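PDB 1Q35: iron binding protein FbpA from Mannheimia haemolytica, which binds ferric iron in the periplasm and probably delivers it to a membrane transporter for uptake. Local coordinates for residues Ser8-Tyr13 / Glu264-Tyr269; Asn140-Ser145 / Ser197-Lys202; Asp180-Ile185 / Asp191-Asn196; Lys229-Val234 / Ile292-Ile297. All coordinates share one frame; numbering follows the deposited sequence.

In the fold
In this periplasmic binding protein fold, contact 1 closes the longest loop, and contacts 2 and 3 lie within it, contact 3 inside contact 2; contact 4 alternates its segments with those of contact 1. The centres of contacts 1 and 2 are about 11 Å apart, and both touch one formic acid molecule. Contact 3, about 11 Å from contact 2, packs helix 178-187 on strand 192-196, which leads into helix 198-205. Contact 4 sets helix 294-298 on strand 228-236 of the same mixed sheet; Ser145 of helix 141-168 touches its Ile297 and Asn230. Contacts 1 and 2 thus meet at the iron site, while contacts 3 and 4 pack helices and strands that carry or neighbour it.

Contact 1 of 4, residues Ser8-Tyr13 / Glu264-Tyr269; sequences SYRQPY and ELNHEY. With FMT (formic acid), chain C.
A buried salt bridge joins Arg10, in the loop after strand 3-8, to Glu268, just beyond helix 256-266, beside the iron site of this periplasmic binding protein fold. The grip is end-on: Arg10 NH1 and NH2 both donate to Glu268 OE2, each at 3.0 Å. The carboxylate stands almost perpendicular to the guanidinium, with planes 87° apart; OE2 receives NH2 on its syn lone pair, whereas NH1 comes from above the carboxylate plane. A third donor, Asn266 ND2, reaches the same oxygen nearly along its C-O axis at 3.0 Å, while also bonding Leu14 O. Glu268 OE1 is held by Thr99 and Arg101, so both oxygens of this buried carboxylate are paired, which would favour its charged form. On another edge of the guanidinium, a formic acid molecule shared with Arg101, probably from the crystallisation liquor, lies close to the plane. Arg10 NE points almost straight at its O1, 2.9 Å away with an N-H...O angle of 174°.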
loop_
_atom_site.group_PDB
_atom_site.type_symbol
_atom_site.label_atom_id
_atom_site.label_comp_id
_atom_site.label_asym_id
_atom_site.label_seq_id
_atom_site.Cartn_x
_atom_site.Cartn_y
_atom_site.Cartn_z
ATOM N N SER A 8 0.260 -11.057 -9.448
ATOM C CA SER A 8 -0.394 -10.013 -8.661
ATOM C C SER A 8 -0.212 -10.182 -7.160
ATOM O O SER A 8 -0.587 -11.205 -6.594
ATOM C CB SER A 8 -1.891 -9.995 -8.969
ATOM O OG SER A 8 -2.544 -8.983 -8.216
ATOM N N TYR A 9 0.331 -9.151 -6.520
ATOM C CA TYR A 9 0.340 -9.045 -5.063
ATOM C C TYR A 9 -1.016 -8.579 -4.516
ATOM O O TYR A 9 -1.206 -8.535 -3.301
ATOM C CB TYR A 9 1.443 -8.087 -4.594
ATOM C CG TYR A 9 2.831 -8.648 -4.757
ATOM C CD1 TYR A 9 3.397 -9.448 -3.773
ATOM C CD2 TYR A 9 3.578 -8.389 -5.900
ATOM C CE1 TYR A 9 4.676 -9.971 -3.924
ATOM C CE2 TYR A 9 4.849 -8.900 -6.058
ATOM C CZ TYR A 9 5.392 -9.693 -5.072
ATOM O OH TYR A 9 6.663 -10.199 -5.249
ATOM N N ARG A 10 -1.933 -8.199 -5.402
ATOM C CA ARG A 10 -3.294 -7.806 -5.032
ATOM C C ARG A 10 -4.245 -8.994 -5.174
ATOM O O ARG A 10 -4.203 -9.713 -6.169
ATOM C CB ARG A 10 -3.777 -6.657 -5.924
ATOM C CG ARG A 10 -2.765 -5.536 -6.087
ATOM C CD ARG A 10 -3.376 -4.183 -6.366
ATOM N NE ARG A 10 -4.190 -3.718 -5.249
ATOM C CZ ARG A 10 -4.873 -2.583 -5.250
ATOM N NH1 ARG A 10 -5.589 -2.254 -4.183
ATOM N NH2 ARG A 10 -4.818 -1.766 -6.291
ATOM N N GLN A 11 -5.111 -9.193 -4.181
ATOM C CA GLN A 11 -6.113 -10.259 -4.221
ATOM C C GLN A 11 -7.187 -9.909 -5.249
ATOM O O GLN A 11 -7.358 -8.737 -5.589
ATOM C CB GLN A 11 -6.735 -10.469 -2.840
ATOM C CG GLN A 11 -5.788 -11.098 -1.832
ATOM C CD GLN A 11 -5.548 -12.569 -2.101
ATOM O OE1 GLN A 11 -6.500 -13.337 -2.255
ATOM N NE2 GLN A 11 -4.282 -12.968 -2.154
ATOM N N PRO A 12 -7.894 -10.915 -5.770
ATOM C CA PRO A 12 -8.890 -10.692 -6.822
ATOM C C PRO A 12 -9.856 -9.537 -6.566
ATOM O O PRO A 12 -10.126 -8.778 -7.477
ATOM C CB PRO A 12 -9.641 -12.028 -6.887
ATOM C CG PRO A 12 -8.666 -13.027 -6.435
ATOM C CD PRO A 12 -7.778 -12.346 -5.435
ATOM N N TYR A 13 -10.357 -9.385 -5.342
ATOM C CA TYR A 13 -11.389 -8.381 -5.092
ATOM C C TYR A 13 -10.917 -6.943 -5.349
ATOM O O TYR A 13 -11.735 -6.070 -5.622
ATOM C CB TYR A 13 -12.011 -8.542 -3.690
ATOM C CG TYR A 13 -11.221 -8.006 -2.507
ATOM C CD1 TYR A 13 -9.953 -8.489 -2.198
ATOM C CD2 TYR A 13 -11.777 -7.048 -1.662
ATOM C CE1 TYR A 13 -9.251 -8.011 -1.094
ATOM C CE2 TYR A 13 -11.089 -6.565 -0.562
ATOM C CZ TYR A 13 -9.826 -7.041 -0.282
ATOM O OH TYR A 13 -9.145 -6.562 0.816
ATOM N N GLU A 264 -13.515 4.326 -7.643
ATOM C CA GLU A 264 -14.897 4.044 -7.256
ATOM C C GLU A 264 -15.072 2.680 -6.624
ATOM O O GLU A 264 -15.883 2.522 -5.712
ATOM C CB GLU A 264 -15.827 4.156 -8.465
ATOM C CG GLU A 264 -15.926 5.559 -9.041
ATOM C CD GLU A 264 -16.566 6.560 -8.093
ATOM O OE1 GLU A 264 -16.261 7.760 -8.224
ATOM O OE2 GLU A 264 -17.370 6.157 -7.228
ATOM N N LEU A 265 -14.330 1.688 -7.110
ATOM C CA LEU A 265 -14.417 0.326 -6.597
ATOM C C LEU A 265 -13.457 0.062 -5.443
ATOM O O LEU A 265 -13.805 -0.636 -4.496
ATOM C CB LEU A 265 -14.148 -0.694 -7.706
ATOM C CG LEU A 265 -15.066 -0.653 -8.928
ATOM C CD1 LEU A 265 -14.720 -1.786 -9.884
ATOM C CD2 LEU A 265 -16.536 -0.718 -8.529
ATOM N N ASN A 266 -12.242 0.588 -5.533
ATOM C CA ASN A 266 -11.230 0.313 -4.520
ATOM C C ASN A 266 -11.100 1.395 -3.452
ATOM O O ASN A 266 -10.474 1.146 -2.430
ATOM C CB ASN A 266 -9.853 0.112 -5.155
ATOM C CG ASN A 266 -9.711 -1.212 -5.882
ATOM O OD1 ASN A 266 -10.683 -1.939 -6.107
ATOM N ND2 ASN A 266 -8.475 -1.528 -6.265
ATOM N N HIS A 267 -11.642 2.588 -3.694
ATOM C CA HIS A 267 -11.505 3.716 -2.759
ATOM C C HIS A 267 -10.055 4.138 -2.548
ATOM O O HIS A 267 -9.676 4.588 -1.467
ATOM C CB HIS A 267 -12.227 3.414 -1.446
ATOM C CG HIS A 267 -13.685 3.199 -1.649
ATOM N ND1 HIS A 267 -14.543 4.234 -1.951
ATOM C CD2 HIS A 267 -14.423 2.068 -1.682
ATOM C CE1 HIS A 267 -15.758 3.749 -2.122
ATOM N NE2 HIS A 267 -15.714 2.439 -1.963
ATOM N N GLU A 268 -9.264 4.009 -3.616
ATOM C CA GLU A 268 -7.887 4.471 -3.644
ATOM C C GLU A 268 -7.820 5.831 -4.320
ATOM O O GLU A 268 -8.791 6.299 -4.912
ATOM C CB GLU A 268 -7.004 3.467 -4.385
ATOM C CG GLU A 268 -6.833 2.160 -3.643
ATOM C CD GLU A 268 -5.947 1.201 -4.393
ATOM O OE1 GLU A 268 -4.707 1.272 -4.226
ATOM O OE2 GLU A 268 -6.494 0.384 -5.156
ATOM N N TYR A 269 -6.669 6.479 -4.205
ATOM C CA TYR A 269 -6.443 7.749 -4.880
ATOM C C TYR A 269 -5.843 7.480 -6.260
ATOM O O TYR A 269 -4.757 6.925 -6.351
ATOM C CB TYR A 269 -5.503 8.637 -4.060
ATOM C CG TYR A 269 -6.071 8.987 -2.701
ATOM C CD1 TYR A 269 -5.595 8.388 -1.540
ATOM C CD2 TYR A 269 -7.108 9.917 -2.581
ATOM C CE1 TYR A 269 -6.136 8.704 -0.289
ATOM C CE2 TYR A 269 -7.651 10.240 -1.338
ATOM C CZ TYR A 269 -7.163 9.628 -0.201
ATOM O OH TYR A 269 -7.697 9.932 1.035
HETATM C C FMT C . -4.152 -4.484 -1.690
HETATM O O1 FMT C . -4.313 -5.182 -2.803
HETATM O O2 FMT C . -4.222 -3.269 -1.735
HETATM O O HOH W 1 -12.727 -3.520 -5.341
#

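Contact 2 of 4, residues Asn140-Ser145 / Ser197-Lys202; sequences NSYNVS and SYYYGK. With FMT (formic acid), chain C.
Tyr142, Tyr198 and Tyr199 carry this contact, their phenol ends converging from helix 141-168 and helix 198-205. Tyr142 reaches across from the first helix and meets Tyr198 at about a right angle; the two OH atoms, Tyr142 OH and Tyr198 OH, lie 3.2 Å apart. The Tyr198 side chain takes a chi1 of 55°, with CG between the backbone N and the carbonyl carbon, and although its first bond does not aim at Tyr142, the hydroxyl end comes close. Its neighbour Tyr199 has CG beside the backbone N instead (chi1 -72°). Tyr198 CE2 sits 3.4 Å above the plane of the Tyr199 ring, over its centre. Tyr199 stays further from Tyr142, its OH 4.1 Å from Tyr142 OH. The main polar partner of Tyr198 OH is Asn196 ND2; its bond to O2 of a formic acid molecule among the phenols, at 2.7 Å, is weak. All three tyrosines bind iron(III) in another structure of this protein; here, without metal, they form the tyrosine cluster of a ferric-ion-binding site.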
loop_
_atom_site.group_PDB
_atom_site.type_symbol
_atom_site.label_atom_id
_atom_site.label_comp_id
_atom_site.label_asym_id
_atom_site.label_seq_id
_atom_site.Cartn_x
_atom_site.Cartn_y
_atom_site.Cartn_z
ATOM N N ASN A 140 4.978 -6.943 8.220
ATOM C CA ASN A 140 4.195 -6.690 7.027
ATOM C C ASN A 140 4.740 -5.460 6.310
ATOM O O ASN A 140 5.042 -4.456 6.944
ATOM C CB ASN A 140 2.728 -6.483 7.360
ATOM C CG ASN A 140 1.923 -6.194 6.142
ATOM O OD1 ASN A 140 1.538 -7.105 5.402
ATOM N ND2 ASN A 140 1.719 -4.925 5.874
ATOM N N SER A 141 4.851 -5.533 4.991
ATOM C CA SER A 141 5.551 -4.484 4.246
ATOM C C SER A 141 4.871 -3.127 4.281
ATOM O O SER A 141 5.538 -2.116 4.161
ATOM C CB SER A 141 5.815 -4.907 2.802
ATOM O OG SER A 141 4.617 -5.032 2.075
ATOM N N TYR A 142 3.552 -3.068 4.446
ATOM C CA TYR A 142 2.916 -1.768 4.655
ATOM C C TYR A 142 3.466 -1.090 5.912
ATOM O O TYR A 142 3.690 0.118 5.923
ATOM C CB TYR A 142 1.399 -1.884 4.790
ATOM C CG TYR A 142 0.639 -2.407 3.594
ATOM C CD1 TYR A 142 1.018 -2.104 2.286
ATOM C CD2 TYR A 142 -0.501 -3.183 3.779
ATOM C CE1 TYR A 142 0.290 -2.576 1.208
ATOM C CE2 TYR A 142 -1.241 -3.649 2.702
ATOM C CZ TYR A 142 -0.833 -3.342 1.418
ATOM O OH TYR A 142 -1.530 -3.772 0.319
ATOM N N ASN A 143 3.655 -1.858 6.979
ATOM C CA ASN A 143 4.261 -1.336 8.196
ATOM C C ASN A 143 5.743 -1.029 8.019
ATOM O O ASN A 143 6.203 0.032 8.406
ATOM C CB ASN A 143 4.076 -2.308 9.365
ATOM C CG ASN A 143 2.660 -2.330 9.900
ATOM O OD1 ASN A 143 1.896 -1.365 9.750
ATOM N ND2 ASN A 143 2.299 -3.439 10.538
ATOM N N VAL A 144 6.498 -1.950 7.437
ATOM C CA VAL A 144 7.935 -1.754 7.310
ATOM C C VAL A 144 8.222 -0.508 6.462
ATOM O O VAL A 144 9.119 0.249 6.786
ATOM C CB VAL A 144 8.659 -3.014 6.770
ATOM C CG1 VAL A 144 10.158 -2.766 6.654
ATOM C CG2 VAL A 144 8.404 -4.216 7.685
ATOM N N SER A 145 7.458 -0.277 5.396
ATOM C CA SER A 145 7.683 0.918 4.578
ATOM C C SER A 145 7.333 2.208 5.328
ATOM O O SER A 145 7.992 3.222 5.145
ATOM C CB SER A 145 6.959 0.817 3.239
ATOM O OG SER A 145 7.629 -0.120 2.413
ATOM N N SER A 197 -5.904 3.423 4.016
ATOM C CA SER A 197 -7.106 4.234 3.896
ATOM C C SER A 197 -8.221 3.564 3.102
ATOM O O SER A 197 -9.379 3.591 3.498
ATOM C CB SER A 197 -6.748 5.569 3.239
ATOM O OG SER A 197 -6.055 5.373 2.007
ATOM N N TYR A 198 -7.874 2.972 1.969
ATOM C CA TYR A 198 -8.883 2.427 1.058
ATOM C C TYR A 198 -9.707 1.321 1.718
ATOM O O TYR A 198 -10.865 1.123 1.368
ATOM C CB TYR A 198 -8.258 1.948 -0.272
ATOM C CG TYR A 198 -7.143 0.950 -0.108
ATOM C CD1 TYR A 198 -5.832 1.382 0.067
ATOM C CD2 TYR A 198 -7.387 -0.415 -0.089
ATOM C CE1 TYR A 198 -4.805 0.496 0.250
ATOM C CE2 TYR A 198 -6.353 -1.324 0.090
ATOM C CZ TYR A 198 -5.060 -0.850 0.268
ATOM O OH TYR A 198 -4.004 -1.704 0.479
ATOM N N TYR A 199 -9.130 0.622 2.686
ATOM C CA TYR A 199 -9.875 -0.417 3.394
ATOM C C TYR A 199 -11.110 0.123 4.123
ATOM O O TYR A 199 -12.079 -0.606 4.296
ATOM C CB TYR A 199 -8.977 -1.178 4.382
ATOM C CG TYR A 199 -7.990 -2.105 3.709
ATOM C CD1 TYR A 199 -6.622 -1.979 3.930
ATOM C CD2 TYR A 199 -8.419 -3.113 2.855
ATOM C CE1 TYR A 199 -5.710 -2.823 3.312
ATOM C CE2 TYR A 199 -7.512 -3.959 2.231
ATOM C CZ TYR A 199 -6.163 -3.810 2.472
ATOM O OH TYR A 199 -5.247 -4.640 1.866
ATOM N N TYR A 200 -11.084 1.380 4.560
ATOM C CA TYR A 200 -12.255 1.980 5.201
ATOM C C TYR A 200 -13.438 2.005 4.234
ATOM O O TYR A 200 -14.559 1.645 4.601
ATOM C CB TYR A 200 -11.925 3.378 5.706
ATOM C CG TYR A 200 -12.901 3.911 6.727
ATOM C CD1 TYR A 200 -13.777 4.934 6.409
ATOM C CD2 TYR A 200 -12.932 3.408 8.024
ATOM C CE1 TYR A 200 -14.674 5.436 7.347
ATOM C CE2 TYR A 200 -13.823 3.909 8.970
ATOM C CZ TYR A 200 -14.685 4.923 8.626
ATOM O OH TYR A 200 -15.574 5.425 9.554
ATOM N N GLY A 201 -13.189 2.409 2.990
ATOM C CA GLY A 201 -14.217 2.396 1.963
ATOM C C GLY A 201 -14.662 0.996 1.576
ATOM O O GLY A 201 -15.854 0.744 1.389
ATOM N N LYS A 202 -13.715 0.073 1.461
ATOM C CA LYS A 202 -14.059 -1.318 1.184
ATOM C C LYS A 202 -14.986 -1.883 2.263
ATOM O O LYS A 202 -15.947 -2.576 1.950
ATOM C CB LYS A 202 -12.806 -2.185 1.076
ATOM C CG LYS A 202 -11.927 -1.897 -0.142
ATOM C CD LYS A 202 -12.658 -2.046 -1.474
ATOM C CE LYS A 202 -13.181 -3.458 -1.707
ATOM N NZ LYS A 202 -14.065 -3.553 -2.899
HETATM C C FMT C . -4.152 -4.484 -1.690
HETATM O O1 FMT C . -4.313 -5.182 -2.803
HETATM O O2 FMT C . -4.222 -3.269 -1.735
#

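Contact 3 of 4, residues Asp180-Ile185 / Asp191-Asn196; sequences DQVKAI and DYSIGN
Gln181 and Ile185, one helical turn apart, straddle the Ser193 side chain and pack helix 178-187 against strand 192-196. In this periplasmic binding protein fold the strand belongs to the mixed sheet, paired with strands 96-108 and 133-134, and a short connection turns the chain back from helix to strand. The two segments therefore run nearly antiparallel, at 156°, with axes 8.2 Å apart. Ser193 points its CB at the helix, and Gln181 CB meets it at 3.5 Å. Beyond that close approach a bend at chi2 (-53°) carries the glutamine amide away from the strand, where NE2 bonds Gln175 O and Gly177 O and OE1 takes a bond from Arg172. Ile185 instead extends its longer branch, chi2 173°, to put CD1 4.0 Å from Ser193 CB. Tyr192 and Ile194 direct their CB atoms away from this helix. No hydrogen bond crosses the contact, so van der Waals packing of aliphatic carbon around a small serine joins helix to strand, while the glutamine's polar end is satisfied elsewhere.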
loop_
_atom_site.group_PDB
_atom_site.type_symbol
_atom_site.label_atom_id
_atom_site.label_comp_id
_atom_site.label_asym_id
_atom_site.label_seq_id
_atom_site.Cartn_x
_atom_site.Cartn_y
_atom_site.Cartn_z
ATOM N N ASP A 180 -8.950 -6.326 9.914
ATOM C CA ASP A 180 -9.114 -7.041 11.172
ATOM C C ASP A 180 -8.865 -6.146 12.384
ATOM O O ASP A 180 -9.487 -6.337 13.428
ATOM C CB ASP A 180 -8.146 -8.226 11.265
ATOM C CG ASP A 180 -8.535 -9.380 10.374
ATOM O OD1 ASP A 180 -9.742 -9.646 10.221
ATOM O OD2 ASP A 180 -7.686 -10.088 9.799
ATOM N N GLN A 181 -7.966 -5.169 12.265
ATOM C CA GLN A 181 -7.704 -4.274 13.390
ATOM C C GLN A 181 -8.905 -3.378 13.655
ATOM O O GLN A 181 -9.174 -3.022 14.805
ATOM C CB GLN A 181 -6.462 -3.398 13.186
ATOM C CG GLN A 181 -5.252 -4.067 12.562
ATOM C CD GLN A 181 -4.832 -5.329 13.282
ATOM O OE1 GLN A 181 -4.680 -5.331 14.498
ATOM N NE2 GLN A 181 -4.627 -6.399 12.527
ATOM N N VAL A 182 -9.606 -2.991 12.596
ATOM C CA VAL A 182 -10.808 -2.169 12.731
ATOM C C VAL A 182 -11.977 -2.996 13.293
ATOM O O VAL A 182 -12.778 -2.492 14.080
ATOM C CB VAL A 182 -11.163 -1.455 11.408
ATOM C CG1 VAL A 182 -12.398 -0.591 11.589
ATOM C CG2 VAL A 182 -9.965 -0.607 10.941
ATOM N N LYS A 183 -12.067 -4.272 12.930
ATOM C CA LYS A 183 -13.001 -5.178 13.596
ATOM C C LYS A 183 -12.727 -5.199 15.096
ATOM O O LYS A 183 -13.657 -5.185 15.902
ATOM C CB LYS A 183 -12.876 -6.590 13.021
ATOM C CG LYS A 183 -13.893 -7.590 13.568
ATOM C CD LYS A 183 -13.661 -8.985 13.009
ATOM C CE LYS A 183 -14.829 -9.916 13.302
ATOM N NZ LYS A 183 -14.468 -11.345 13.081
ATOM N N ALA A 184 -11.454 -5.222 15.471
ATOM C CA ALA A 184 -11.072 -5.247 16.875
ATOM C C ALA A 184 -11.457 -3.947 17.580
ATOM O O ALA A 184 -11.829 -3.976 18.745
ATOM C CB ALA A 184 -9.585 -5.524 17.020
ATOM N N ILE A 185 -11.380 -2.810 16.888
ATOM C CA ILE A 185 -11.878 -1.549 17.434
ATOM C C ILE A 185 -13.382 -1.667 17.699
ATOM O O ILE A 185 -13.874 -1.298 18.770
ATOM C CB ILE A 185 -11.577 -0.359 16.483
ATOM C CG1 ILE A 185 -10.070 -0.074 16.436
ATOM C CG2 ILE A 185 -12.350 0.879 16.941
ATOM C CD1 ILE A 185 -9.659 0.974 15.407
ATOM N N ASP A 191 -8.413 0.684 20.662
ATOM C CA ASP A 191 -8.943 2.015 20.425
ATOM C C ASP A 191 -8.263 2.754 19.278
ATOM O O ASP A 191 -8.805 3.740 18.795
ATOM C CB ASP A 191 -8.781 2.857 21.691
ATOM C CG ASP A 191 -9.633 2.368 22.846
ATOM O OD1 ASP A 191 -10.441 1.435 22.665
ATOM O OD2 ASP A 191 -9.547 2.892 23.975
ATOM N N TYR A 192 -7.063 2.307 18.903
ATOM C CA TYR A 192 -6.261 2.894 17.827
ATOM C C TYR A 192 -5.716 1.758 16.989
ATOM O O TYR A 192 -5.262 0.756 17.536
ATOM C CB TYR A 192 -5.058 3.669 18.382
ATOM C CG TYR A 192 -5.408 4.777 19.354
ATOM C CD1 TYR A 192 -5.709 4.493 20.685
ATOM C CD2 TYR A 192 -5.422 6.112 18.953
ATOM C CE1 TYR A 192 -6.039 5.500 21.581
ATOM C CE2 TYR A 192 -5.749 7.126 19.847
ATOM C CZ TYR A 192 -6.063 6.809 21.156
ATOM O OH TYR A 192 -6.399 7.810 22.035
ATOM N N SER A 193 -5.762 1.898 15.671
ATOM C CA SER A 193 -5.050 0.966 14.807
ATOM C C SER A 193 -4.370 1.706 13.667
ATOM O O SER A 193 -4.663 2.869 13.398
ATOM C CB SER A 193 -5.985 -0.115 14.251
ATOM O OG SER A 193 -6.776 0.383 13.183
ATOM N N ILE A 194 -3.427 1.029 13.028
ATOM C CA ILE A 194 -2.792 1.526 11.814
ATOM C C ILE A 194 -3.297 0.670 10.662
ATOM O O ILE A 194 -3.364 -0.547 10.780
ATOM C CB ILE A 194 -1.261 1.441 11.936
ATOM C CG1 ILE A 194 -0.762 2.336 13.073
ATOM C CG2 ILE A 194 -0.615 1.839 10.619
ATOM C CD1 ILE A 194 0.719 2.176 13.378
ATOM N N GLY A 195 -3.666 1.295 9.552
ATOM C CA GLY A 195 -4.104 0.553 8.384
ATOM C C GLY A 195 -4.214 1.444 7.165
ATOM O O GLY A 195 -4.167 2.662 7.287
ATOM N N ASN A 196 -4.382 0.852 5.990
ATOM C CA ASN A 196 -4.466 1.641 4.769
ATOM C C ASN A 196 -5.868 2.229 4.592
ATOM O O ASN A 196 -6.883 1.613 4.947
ATOM C CB ASN A 196 -4.069 0.818 3.540
ATOM C CG ASN A 196 -2.570 0.589 3.441
ATOM O OD1 ASN A 196 -1.777 1.265 4.094
ATOM N ND2 ASN A 196 -2.182 -0.367 2.608
#

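Contact 4 of 4, residues Lys229-Val234 / Ile292-Ile297; sequences KNISGV and IKLEDI
Leu294 and Ile231 meet through one methyl each, and their torsions decide which. In Leu294, chi1 of -75° sets CG beside the backbone N, and a nearly extended chi2 of 166° carries CD1 out toward the strand. Ile231 has the less usual chi1 of 52°, which places CG1 between the backbone N and the carbonyl carbon and leaves CG2 as the branch presented to the leucine. Ile231 CG2 and Leu294 CD1 approach to 4.0 Å, the two side chains crossing at a slant. Ile297, three residues further along, sends its longer branch to a backbone group: Ile297 CD1 lies 3.7 Å from Lys229 O. The contact thereby seats the first turn of helix 294-298 against strand 228-236, a strand of the mixed sheet in this solute-binding protein fold, which pairs with strands 54-57 and 96-108. Ile60 of helix 60-68 touches Ile231, Leu294 and Ile297 alike, making a shared apolar cluster. Between Lys229 and Ile231 on the strand, Asn230 turns its amide to other partners: ND2 bonds Asp59, OD1 accepts from the backbone of Ile60, and Ile231 N also donates to Asn230 OD1 at 2.8 Å. The Lys229 chain leads away from the helix, its NZ bonding Thr100 OG1. At the helix start, a salt bridge links Lys293 NZ to Glu295 OE1 over 3.1 Å.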
loop_
_atom_site.group_PDB
_atom_site.type_symbol
_atom_site.label_atom_id
_atom_site.label_comp_id
_atom_site.label_asym_id
_atom_site.label_seq_id
_atom_site.Cartn_x
_atom_site.Cartn_y
_atom_site.Cartn_z
ATOM N N LYS A 229 2.251 8.075 2.589
ATOM C CA LYS A 229 1.687 7.576 1.345
ATOM C C LYS A 229 2.556 6.479 0.756
ATOM O O LYS A 229 3.783 6.518 0.835
ATOM C CB LYS A 229 1.592 8.702 0.315
ATOM C CG LYS A 229 0.756 9.882 0.730
ATOM C CD LYS A 229 -0.693 9.534 0.895
ATOM C CE LYS A 229 -1.368 9.093 -0.394
ATOM N NZ LYS A 229 -1.251 10.110 -1.466
ATOM N N ASN A 230 1.904 5.510 0.139
ATOM C CA ASN A 230 2.580 4.459 -0.611
ATOM C C ASN A 230 1.754 4.218 -1.891
ATOM O O ASN A 230 0.704 4.832 -2.075
ATOM C CB ASN A 230 2.707 3.218 0.292
ATOM C CG ASN A 230 3.798 2.234 -0.143
ATOM O OD1 ASN A 230 4.267 2.241 -1.287
ATOM N ND2 ASN A 230 4.188 1.358 0.784
ATOM N N ILE A 231 2.237 3.366 -2.785
ATOM C CA ILE A 231 1.605 3.178 -4.089
ATOM C C ILE A 231 1.261 1.737 -4.381
ATOM O O ILE A 231 1.960 0.821 -3.943
ATOM C CB ILE A 231 2.533 3.670 -5.239
ATOM C CG1 ILE A 231 3.944 3.062 -5.149
ATOM C CG2 ILE A 231 2.596 5.179 -5.268
ATOM C CD1 ILE A 231 4.641 2.956 -6.497
ATOM N N SER A 232 0.186 1.535 -5.137
ATOM C CA SER A 232 0.080 0.324 -5.936
ATOM C C SER A 232 0.757 0.657 -7.253
ATOM O O SER A 232 0.766 1.802 -7.686
ATOM C CB SER A 232 -1.367 -0.141 -6.142
ATOM O OG SER A 232 -1.998 0.491 -7.241
ATOM N N GLY A 233 1.361 -0.336 -7.877
ATOM C CA GLY A 233 2.125 -0.067 -9.070
ATOM C C GLY A 233 2.335 -1.278 -9.932
ATOM O O GLY A 233 1.685 -2.315 -9.772
ATOM N N VAL A 234 3.264 -1.139 -10.865
ATOM C CA VAL A 234 3.487 -2.175 -11.848
ATOM C C VAL A 234 4.877 -2.059 -12.442
ATOM O O VAL A 234 5.418 -0.958 -12.596
ATOM C CB VAL A 234 2.398 -2.136 -12.943
ATOM C CG1 VAL A 234 2.451 -0.841 -13.752
ATOM C CG2 VAL A 234 2.490 -3.348 -13.834
ATOM N N ILE A 292 8.348 13.074 1.399
ATOM C CA ILE A 292 9.433 12.145 1.107
ATOM C C ILE A 292 9.269 11.545 -0.297
ATOM O O ILE A 292 8.169 11.201 -0.726
ATOM C CB ILE A 292 9.487 11.033 2.186
ATOM C CG1 ILE A 292 10.781 10.221 2.072
ATOM C CG2 ILE A 292 8.250 10.123 2.116
ATOM C CD1 ILE A 292 10.968 9.234 3.215
ATOM N N LYS A 293 10.372 11.444 -1.022
ATOM C CA LYS A 293 10.361 10.796 -2.327
ATOM C C LYS A 293 10.148 9.293 -2.155
ATOM O O LYS A 293 10.678 8.688 -1.222
ATOM C CB LYS A 293 11.680 11.035 -3.051
ATOM C CG LYS A 293 11.871 12.423 -3.603
ATOM C CD LYS A 293 12.301 12.383 -5.071
ATOM C CE LYS A 293 13.550 11.533 -5.309
ATOM N NZ LYS A 293 13.355 10.497 -6.370
ATOM N N LEU A 294 9.412 8.682 -3.078
ATOM C CA LEU A 294 9.096 7.260 -2.986
ATOM C C LEU A 294 10.350 6.397 -2.849
ATOM O O LEU A 294 10.391 5.496 -2.018
ATOM C CB LEU A 294 8.257 6.825 -4.193
ATOM C CG LEU A 294 6.789 7.267 -4.150
ATOM C CD1 LEU A 294 6.116 7.104 -5.513
ATOM C CD2 LEU A 294 6.012 6.503 -3.078
ATOM N N GLU A 295 11.385 6.684 -3.637
ATOM C CA GLU A 295 12.621 5.905 -3.579
ATOM C C GLU A 295 13.317 6.028 -2.231
ATOM O O GLU A 295 14.026 5.115 -1.822
ATOM C CB GLU A 295 13.589 6.319 -4.688
ATOM C CG GLU A 295 13.160 5.889 -6.083
ATOM C CD GLU A 295 12.389 6.959 -6.838
ATOM O OE1 GLU A 295 11.799 7.869 -6.210
ATOM O OE2 GLU A 295 12.357 6.878 -8.081
ATOM N N ASP A 296 13.127 7.158 -1.556
ATOM C CA ASP A 296 13.733 7.375 -0.249
ATOM C C ASP A 296 13.006 6.644 0.883
ATOM O O ASP A 296 13.564 6.502 1.963
ATOM C CB ASP A 296 13.863 8.865 0.038
ATOM C CG ASP A 296 14.866 9.536 -0.870
ATOM O OD1 ASP A 296 15.914 8.919 -1.160
ATOM O OD2 ASP A 296 14.663 10.671 -1.337
ATOM N N ILE A 297 11.778 6.187 0.643
ATOM C CA ILE A 297 11.138 5.216 1.533
ATOM C C ILE A 297 11.845 3.870 1.356
ATOM O O ILE A 297 12.365 3.295 2.316
ATOM C CB ILE A 297 9.625 5.070 1.223
ATOM C CG1 ILE A 297 8.894 6.400 1.431
ATOM C CG2 ILE A 297 9.005 3.963 2.083
ATOM C CD1 ILE A 297 7.479 6.402 0.876
#